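Local structure of FYVE, RhoGEF and PH domain-containing protein 5 (Homo sapiens, 3MPX) at residues T66-E71 / L131-E136; D108-R113 / F174-L179; A121-I124 / R129-G132. The protein activates the small GTPase CDC42 by exchanging bound GDP for free GTP, and is represented here by its DH (RhoGEF) and first PH domains. All blocks are in the same frame, centred on the assembly; numbering follows the deposited sequence.

How the interactions relate
All three contacts lie in the helical DH domain. Interaction 1 is a surface contact, while interactions 2 and 3 are buried. Interactions 1 and 3 share helix 117-138 and overlap at Leu131 and Gly132. Their centres are about 11 Å apart, and they touch where Glu71 meets Arg129 and Tyr130. Interaction 2 stands apart, its centre about 31 Å from that of interaction 1 and about 21 Å from that of interaction 3. It joins helix 108-111 to helix 162-184. The chemistry differs with place. At the surface a leucine tip packs on a neighbouring helix. Inside, two aromatic rings meet in interaction 2, and a histidine and a tyrosine share a hydrogen bond in interaction 3.

Interaction 1 (T66-E71 / L131-E136); sequences TLAREE and LGLLSE
Leu133 makes a small apolar surface contact with Ala68 and Glu71, where helix 66-98 packs against helix 117-138 in the DH domain. The two segments run in opposing directions. They come closest at Ala68 and Leu133, whose CA atoms are 6.5 Å apart. Methyl CD2 of Leu133 does most of the touching. It lies 3.5 Å from Ala68 O and 3.5 Å from Glu71 CB, so it rests against one turn of the opposing helix. The branch carbon CG of Leu133 faces the methyl of Ala68, with Ala68 CB 4.3 Å away. The small size of the alanine is consistent with the close approach of the leucine to the helix backbone.

Glu71 takes part through its aliphatic stem. Its CG is anti to the carbonyl carbon (chi1 -79°). The extended side chain crosses that of Leu133 at about a right angle. OE1 of Glu71 passes 3.7 Å from Leu133 CD2. The same side chain also touches Arg129, one turn before Leu133.

Arg69 starts away from the contact, and its NE forms a salt bridge with Asp60 OD1. Leu134 packs on Phe48, Leu144 and Val148 in the interior.

The contact between the segments is held by van der Waals packing. With no polar bond across it, it rests on shape, and the Glu71 carboxylate can stay near the surface.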
loop_
_atom_site.group_PDB
_atom_site.type_symbol
_atom_site.label_atom_id
_atom_site.label_comp_id
_atom_site.label_asym_id
_atom_site.label_seq_id
_atom_site.Cartn_x
_atom_site.Cartn_y
_atom_site.Cartn_z
ATOM N N THR A 66 -21.668 -25.737 -2.871
ATOM C CA THR A 66 -22.010 -24.991 -4.115
ATOM C C THR A 66 -21.971 -23.482 -3.781
ATOM O O THR A 66 -21.498 -22.662 -4.581
ATOM C CB THR A 66 -23.448 -25.378 -4.650
ATOM O OG1 THR A 66 -23.454 -26.689 -5.212
ATOM C CG2 THR A 66 -23.981 -24.415 -5.703
ATOM N N LEU A 67 -22.485 -23.143 -2.588
ATOM C CA LEU A 67 -22.562 -21.785 -2.070
ATOM C C LEU A 67 -21.182 -21.097 -2.043
ATOM O O LEU A 67 -21.035 -19.985 -2.573
ATOM C CB LEU A 67 -23.202 -21.830 -0.678
ATOM C CG LEU A 67 -23.262 -20.548 0.100
ATOM C CD1 LEU A 67 -24.033 -19.456 -0.670
ATOM C CD2 LEU A 67 -23.805 -20.808 1.487
ATOM N N ALA A 68 -20.185 -21.791 -1.449
ATOM C CA ALA A 68 -18.810 -21.359 -1.330
ATOM C C ALA A 68 -18.216 -21.115 -2.720
ATOM O O ALA A 68 -17.603 -20.066 -2.942
ATOM C CB ALA A 68 -18.019 -22.410 -0.581
ATOM N N ARG A 69 -18.454 -22.045 -3.665
ATOM C CA ARG A 69 -17.998 -21.961 -5.054
ATOM C C ARG A 69 -18.606 -20.733 -5.768
ATOM O O ARG A 69 -17.889 -19.991 -6.451
ATOM C CB ARG A 69 -18.415 -23.220 -5.823
ATOM C CG ARG A 69 -17.572 -24.475 -5.586
ATOM C CD ARG A 69 -17.582 -25.388 -6.822
ATOM N NE ARG A 69 -18.932 -25.575 -7.378
ATOM C CZ ARG A 69 -19.783 -26.521 -6.992
ATOM N NH1 ARG A 69 -19.428 -27.405 -6.069
ATOM N NH2 ARG A 69 -20.995 -26.592 -7.528
ATOM N N GLU A 70 -19.936 -20.523 -5.605
ATOM C CA GLU A 70 -20.636 -19.417 -6.271
ATOM C C GLU A 70 -20.135 -18.056 -5.810
ATOM O O GLU A 70 -19.981 -17.149 -6.631
ATOM C CB GLU A 70 -22.160 -19.537 -6.131
ATOM C CG GLU A 70 -22.759 -20.659 -6.961
ATOM C CD GLU A 70 -22.318 -20.758 -8.409
ATOM O OE1 GLU A 70 -21.808 -21.833 -8.804
ATOM O OE2 GLU A 70 -22.466 -19.757 -9.143
ATOM N N GLU A 71 -19.847 -17.940 -4.508
ATOM C CA GLU A 71 -19.292 -16.750 -3.892
ATOM C C GLU A 71 -17.854 -16.582 -4.357
ATOM O O GLU A 71 -17.502 -15.484 -4.787
ATOM C CB GLU A 71 -19.440 -16.804 -2.373
ATOM C CG GLU A 71 -20.850 -16.431 -1.914
ATOM C CD GLU A 71 -21.178 -16.457 -0.431
ATOM O OE1 GLU A 71 -20.249 -16.428 0.410
ATOM O OE2 GLU A 71 -22.390 -16.478 -0.114
ATOM N N LEU A 131 -11.778 -14.524 -0.164
ATOM C CA LEU A 131 -10.418 -14.941 0.138
ATOM C C LEU A 131 -10.328 -15.801 1.383
ATOM O O LEU A 131 -9.449 -16.663 1.447
ATOM C CB LEU A 131 -9.445 -13.769 0.170
ATOM C CG LEU A 131 -9.017 -13.391 -1.239
ATOM C CD1 LEU A 131 -8.472 -12.009 -1.302
ATOM C CD2 LEU A 131 -8.095 -14.449 -1.837
ATOM N N GLY A 132 -11.257 -15.617 2.322
ATOM C CA GLY A 132 -11.340 -16.434 3.528
ATOM C C GLY A 132 -11.902 -17.793 3.161
ATOM O O GLY A 132 -11.389 -18.837 3.585
ATOM N N LEU A 133 -12.938 -17.754 2.303
ATOM C CA LEU A 133 -13.648 -18.870 1.702
ATOM C C LEU A 133 -12.673 -19.733 0.890
ATOM O O LEU A 133 -12.862 -20.936 0.804
ATOM C CB LEU A 133 -14.700 -18.269 0.754
ATOM C CG LEU A 133 -16.132 -18.815 0.721
ATOM C CD1 LEU A 133 -16.789 -18.815 2.108
ATOM C CD2 LEU A 133 -16.970 -17.958 -0.183
ATOM N N LEU A 134 -11.632 -19.116 0.308
ATOM C CA LEU A 134 -10.615 -19.781 -0.498
ATOM C C LEU A 134 -9.700 -20.644 0.367
ATOM O O LEU A 134 -9.652 -21.845 0.146
ATOM C CB LEU A 134 -9.816 -18.735 -1.299
ATOM C CG LEU A 134 -8.819 -19.219 -2.352
ATOM C CD1 LEU A 134 -9.469 -20.119 -3.369
ATOM C CD2 LEU A 134 -8.212 -18.056 -3.040
ATOM N N SER A 135 -9.004 -20.062 1.363
ATOM C CA SER A 135 -8.121 -20.855 2.232
ATOM C C SER A 135 -8.906 -21.900 3.022
ATOM O O SER A 135 -8.417 -23.021 3.174
ATOM C CB SER A 135 -7.287 -19.972 3.160
ATOM O OG SER A 135 -8.066 -18.983 3.806
ATOM N N GLU A 136 -10.139 -21.559 3.461
ATOM C CA GLU A 136 -11.012 -22.484 4.183
ATOM C C GLU A 136 -11.346 -23.665 3.301
ATOM O O GLU A 136 -11.132 -24.801 3.723
ATOM C CB GLU A 136 -12.307 -21.803 4.657
#

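Interaction 2 (D108-R113 / F174-L179); sequences DVFLAR and FQYQVL
Phe110 of the short helix 108-111 meets Tyr176 of helix 162-184 in a T-shaped aromatic pair. Along 174-179, Phe174 comes first and points to another neighbour: its ring packs on Gln222 and Val225 of helix 218-230. Gln175 follows, its OE1 hydrogen-bonded to Arg172 in the same helix.

Tyr176 carries the contact. Its CG is anti to the carbonyl carbon (chi1 -69°), which sends the ring toward helix 108-111. Phe110 comes at it edge first. Its CE1 stands over the centre of the Tyr176 ring and is 3.6 Å from both Tyr176 CD1 and Tyr176 CE1. CZ of Phe110 sits beside it, 3.9 Å from Tyr176 CD1. The ring centroids are 4.8 Å apart and the planes meet at 72°. Leu30 of helix 21-59 touches both rings. The Tyr176 hydroxyl is hydrogen-bonded to Glu34 OE1 on the same helix, so the ring is gripped at its polar end as well as over a face.

Gln177 turns to helix 192-214, where its OE1 pairs with Thr208 OG1. Val178 packs on His226 and His229, and Leu179 on Ile26 and Glu29.

The partner segment is braced by a bond of its own. Arg113 NH2 donates to Val109 O at 3.1 Å, in the carbonyl plane and on a lone pair.

This is aromatic core packing of the elongated helical bundle of a DH domain. Helix 21-59, which supplies Leu30 and Glu34, probably contains the first conserved region of the family. In related exchange factors that region forms part of the GTPase-binding surface.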
loop_
_atom_site.group_PDB
_atom_site.type_symbol
_atom_site.label_atom_id
_atom_site.label_comp_id
_atom_site.label_asym_id
_atom_site.label_seq_id
_atom_site.Cartn_x
_atom_site.Cartn_y
_atom_site.Cartn_z
ATOM N N ASP A 108 -7.439 13.251 -16.546
ATOM C CA ASP A 108 -8.705 12.934 -17.234
ATOM C C ASP A 108 -8.853 11.448 -17.657
ATOM O O ASP A 108 -9.970 10.997 -17.911
ATOM C CB ASP A 108 -8.912 13.852 -18.444
ATOM C CG ASP A 108 -7.930 13.595 -19.549
ATOM O OD1 ASP A 108 -6.794 14.119 -19.468
ATOM O OD2 ASP A 108 -8.280 12.851 -20.481
ATOM N N VAL A 109 -7.744 10.706 -17.720
ATOM C CA VAL A 109 -7.744 9.272 -17.993
ATOM C C VAL A 109 -8.474 8.552 -16.836
ATOM O O VAL A 109 -9.173 7.572 -17.082
ATOM C CB VAL A 109 -6.301 8.737 -18.159
ATOM C CG1 VAL A 109 -6.240 7.205 -18.109
ATOM C CG2 VAL A 109 -5.642 9.290 -19.425
ATOM N N PHE A 110 -8.327 9.040 -15.592
ATOM C CA PHE A 110 -9.002 8.430 -14.450
ATOM C C PHE A 110 -10.504 8.777 -14.445
ATOM O O PHE A 110 -11.333 7.879 -14.319
ATOM C CB PHE A 110 -8.310 8.798 -13.128
ATOM C CG PHE A 110 -6.864 8.365 -13.053
ATOM C CD1 PHE A 110 -6.517 7.136 -12.510
ATOM C CD2 PHE A 110 -5.843 9.197 -13.513
ATOM C CE1 PHE A 110 -5.174 6.740 -12.432
ATOM C CE2 PHE A 110 -4.500 8.803 -13.424
ATOM C CZ PHE A 110 -4.179 7.572 -12.895
ATOM N N LEU A 111 -10.834 10.062 -14.631
ATOM C CA LEU A 111 -12.188 10.634 -14.706
ATOM C C LEU A 111 -13.077 9.913 -15.721
ATOM O O LEU A 111 -14.275 9.698 -15.478
ATOM C CB LEU A 111 -12.105 12.107 -15.147
ATOM C CG LEU A 111 -11.418 13.119 -14.252
ATOM C CD1 LEU A 111 -11.397 14.456 -14.937
ATOM C CD2 LEU A 111 -12.125 13.264 -12.907
ATOM N N ALA A 112 -12.495 9.584 -16.880
ATOM C CA ALA A 112 -13.184 8.913 -17.977
ATOM C C ALA A 112 -13.639 7.488 -17.582
ATOM O O ALA A 112 -14.561 6.938 -18.198
ATOM C CB ALA A 112 -12.254 8.849 -19.180
ATOM N N ARG A 113 -12.979 6.916 -16.544
ATOM C CA ARG A 113 -13.136 5.562 -16.066
ATOM C C ARG A 113 -13.799 5.483 -14.668
ATOM O O ARG A 113 -13.297 4.806 -13.773
ATOM C CB ARG A 113 -11.763 4.868 -16.102
ATOM C CG ARG A 113 -11.316 4.562 -17.519
ATOM C CD ARG A 113 -9.818 4.627 -17.728
ATOM N NE ARG A 113 -9.425 4.228 -19.089
ATOM C CZ ARG A 113 -9.259 5.071 -20.108
ATOM N NH1 ARG A 113 -8.912 4.618 -21.302
ATOM N NH2 ARG A 113 -9.451 6.373 -19.941
ATOM N N PHE A 174 -4.110 3.204 -3.565
ATOM C CA PHE A 174 -3.426 4.099 -2.614
ATOM C C PHE A 174 -2.186 4.772 -3.285
ATOM O O PHE A 174 -1.829 5.904 -2.946
ATOM C CB PHE A 174 -3.067 3.356 -1.312
ATOM C CG PHE A 174 -4.260 2.719 -0.620
ATOM C CD1 PHE A 174 -5.228 3.502 0.006
ATOM C CD2 PHE A 174 -4.400 1.335 -0.567
ATOM C CE1 PHE A 174 -6.333 2.912 0.640
ATOM C CE2 PHE A 174 -5.511 0.748 0.073
ATOM C CZ PHE A 174 -6.475 1.545 0.664
ATOM N N GLN A 175 -1.599 4.092 -4.292
ATOM C CA GLN A 175 -0.498 4.567 -5.107
ATOM C C GLN A 175 -0.948 5.719 -6.002
ATOM O O GLN A 175 -0.250 6.733 -6.062
ATOM C CB GLN A 175 0.106 3.414 -5.920
ATOM C CG GLN A 175 1.059 2.519 -5.095
ATOM C CD GLN A 175 1.451 1.235 -5.792
ATOM O OE1 GLN A 175 1.250 1.046 -6.995
ATOM N NE2 GLN A 175 2.009 0.304 -5.043
ATOM N N TYR A 176 -2.133 5.611 -6.650
ATOM C CA TYR A 176 -2.665 6.702 -7.481
ATOM C C TYR A 176 -2.842 7.951 -6.592
ATOM O O TYR A 176 -2.385 9.024 -6.963
ATOM C CB TYR A 176 -4.011 6.329 -8.107
ATOM C CG TYR A 176 -4.005 5.251 -9.171
ATOM C CD1 TYR A 176 -2.952 5.141 -10.078
ATOM C CD2 TYR A 176 -5.113 4.433 -9.363
ATOM C CE1 TYR A 176 -2.965 4.181 -11.089
ATOM C CE2 TYR A 176 -5.139 3.471 -10.372
ATOM C CZ TYR A 176 -4.053 3.334 -11.217
ATOM O OH TYR A 176 -4.080 2.369 -12.189
ATOM N N GLN A 177 -3.425 7.783 -5.384
ATOM C CA GLN A 177 -3.594 8.823 -4.371
ATOM C C GLN A 177 -2.281 9.516 -4.048
ATOM O O GLN A 177 -2.216 10.731 -4.179
ATOM C CB GLN A 177 -4.198 8.232 -3.104
ATOM C CG GLN A 177 -5.709 8.055 -3.210
ATOM C CD GLN A 177 -6.369 7.481 -1.975
ATOM O OE1 GLN A 177 -7.566 7.691 -1.758
ATOM N NE2 GLN A 177 -5.632 6.721 -1.148
ATOM N N VAL A 178 -1.211 8.764 -3.718
ATOM C CA VAL A 178 0.083 9.390 -3.395
ATOM C C VAL A 178 0.721 10.051 -4.641
ATOM O O VAL A 178 1.187 11.184 -4.536
ATOM C CB VAL A 178 1.109 8.508 -2.606
ATOM C CG1 VAL A 178 0.480 7.872 -1.382
ATOM C CG2 VAL A 178 1.774 7.450 -3.475
ATOM N N LEU A 179 0.708 9.368 -5.801
ATOM C CA LEU A 179 1.277 9.899 -7.038
ATOM C C LEU A 179 0.532 11.142 -7.503
ATOM O O LEU A 179 1.179 12.141 -7.843
ATOM C CB LEU A 179 1.267 8.844 -8.164
ATOM C CG LEU A 179 2.442 7.879 -8.209
ATOM C CD1 LEU A 179 1.985 6.491 -8.561
ATOM C CD2 LEU A 179 3.457 8.319 -9.232
#

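Interaction 3 (A121-I124 / R129-G132); sequences ATHI and RYLG
The side chain of His123 extends with CG anti to the backbone N (chi1 -179°), which carries its ring along helix 117-138 toward Tyr130. Tyr130 answers with CG set between the backbone N and the carbonyl carbon (chi1 88°), and its ring leans back toward the histidine. The two residues are seven apart, about two helical turns, and their CA atoms are 9.6 Å from each other. The side chains cross at about a right angle.

They meet in one hydrogen bond. His123 NE2 and Tyr130 OH are 2.7 Å apart, and the bond is fairly straight at 161°. Either group could be the donor. The hydroxyl lies in the plane of the imidazole, at its edge. The rings approach rim to rim, with their planes inclined to each other, and neither covers the face of the other. One face of the Tyr130 ring carries Leu131 CG, 3.9 Å above the plane and toward the rim.

The pair is buried, and NE2 and OH satisfy each other. Phe127 lies between the two in sequence and meets the His123 ring edge-to-face. Leu79 and Ile82 of helix 66-98 and Val169 of helix 162-184 pack on His123, while Leu166 touches Tyr130.

A phenylalanine in place of Tyr130 would probably leave His123 NE2 without its mate in a buried place.

The arrangement is an i to i+7 side-chain bond within one helix, set in the core of the DH helical bundle where helices 66-98, 117-138 and 162-184 meet.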
loop_
_atom_site.group_PDB
_atom_site.type_symbol
_atom_site.label_atom_id
_atom_site.label_comp_id
_atom_site.label_asym_id
_atom_site.label_seq_id
_atom_site.Cartn_x
_atom_site.Cartn_y
_atom_site.Cartn_z
ATOM N N ALA A 121 -14.230 -1.129 -6.290
ATOM C CA ALA A 121 -15.148 -0.966 -5.162
ATOM C C ALA A 121 -15.874 -2.273 -4.850
ATOM O O ALA A 121 -15.976 -2.664 -3.688
ATOM C CB ALA A 121 -16.157 0.111 -5.491
ATOM N N THR A 122 -16.342 -2.959 -5.909
ATOM C CA THR A 122 -17.045 -4.236 -5.854
ATOM C C THR A 122 -16.098 -5.338 -5.358
ATOM O O THR A 122 -16.521 -6.184 -4.573
ATOM C CB THR A 122 -17.645 -4.505 -7.237
ATOM O OG1 THR A 122 -18.710 -3.583 -7.429
ATOM C CG2 THR A 122 -18.182 -5.894 -7.391
ATOM N N HIS A 123 -14.820 -5.313 -5.808
ATOM C CA HIS A 123 -13.803 -6.287 -5.417
ATOM C C HIS A 123 -13.495 -6.156 -3.942
ATOM O O HIS A 123 -13.518 -7.152 -3.233
ATOM C CB HIS A 123 -12.531 -6.130 -6.254
ATOM C CG HIS A 123 -11.445 -7.114 -5.911
ATOM N ND1 HIS A 123 -10.133 -6.701 -5.692
ATOM C CD2 HIS A 123 -11.505 -8.459 -5.781
ATOM C CE1 HIS A 123 -9.448 -7.801 -5.443
ATOM N NE2 HIS A 123 -10.231 -8.883 -5.479
ATOM N N ILE A 124 -13.268 -4.913 -3.481
ATOM C CA ILE A 124 -12.989 -4.531 -2.095
ATOM C C ILE A 124 -14.122 -5.022 -1.175
ATOM O O ILE A 124 -13.827 -5.644 -0.161
ATOM C CB ILE A 124 -12.830 -2.982 -2.052
ATOM C CG1 ILE A 124 -11.387 -2.553 -2.420
ATOM C CG2 ILE A 124 -13.259 -2.406 -0.705
ATOM C CD1 ILE A 124 -11.232 -1.130 -2.863
ATOM N N ARG A 129 -14.334 -11.989 2.128
ATOM C CA ARG A 129 -15.300 -13.096 2.030
ATOM C C ARG A 129 -14.789 -14.199 1.108
ATOM O O ARG A 129 -14.680 -15.344 1.552
ATOM C CB ARG A 129 -16.696 -12.585 1.570
ATOM C CG ARG A 129 -17.861 -13.583 1.716
ATOM N N TYR A 130 -14.480 -13.874 -0.160
ATOM C CA TYR A 130 -14.019 -14.898 -1.091
ATOM C C TYR A 130 -12.582 -15.363 -0.798
ATOM O O TYR A 130 -12.219 -16.491 -1.132
ATOM C CB TYR A 130 -14.198 -14.451 -2.556
ATOM C CG TYR A 130 -13.052 -13.676 -3.177
ATOM C CD1 TYR A 130 -12.105 -14.317 -3.974
ATOM C CD2 TYR A 130 -12.989 -12.286 -3.081
ATOM C CE1 TYR A 130 -11.073 -13.607 -4.586
ATOM C CE2 TYR A 130 -11.966 -11.561 -3.695
ATOM C CZ TYR A 130 -11.012 -12.229 -4.451
ATOM O OH TYR A 130 -10.003 -11.541 -5.069
ATOM N N LEU A 131 -11.778 -14.524 -0.164
ATOM C CA LEU A 131 -10.418 -14.941 0.138
ATOM C C LEU A 131 -10.328 -15.801 1.383
ATOM O O LEU A 131 -9.449 -16.663 1.447
ATOM C CB LEU A 131 -9.445 -13.769 0.170
ATOM C CG LEU A 131 -9.017 -13.391 -1.239
ATOM C CD1 LEU A 131 -8.472 -12.009 -1.302
ATOM C CD2 LEU A 131 -8.095 -14.449 -1.837
ATOM N N GLY A 132 -11.257 -15.617 2.322
ATOM C CA GLY A 132 -11.340 -16.434 3.528
ATOM C C GLY A 132 -11.902 -17.793 3.161
ATOM O O GLY A 132 -11.389 -18.837 3.585
#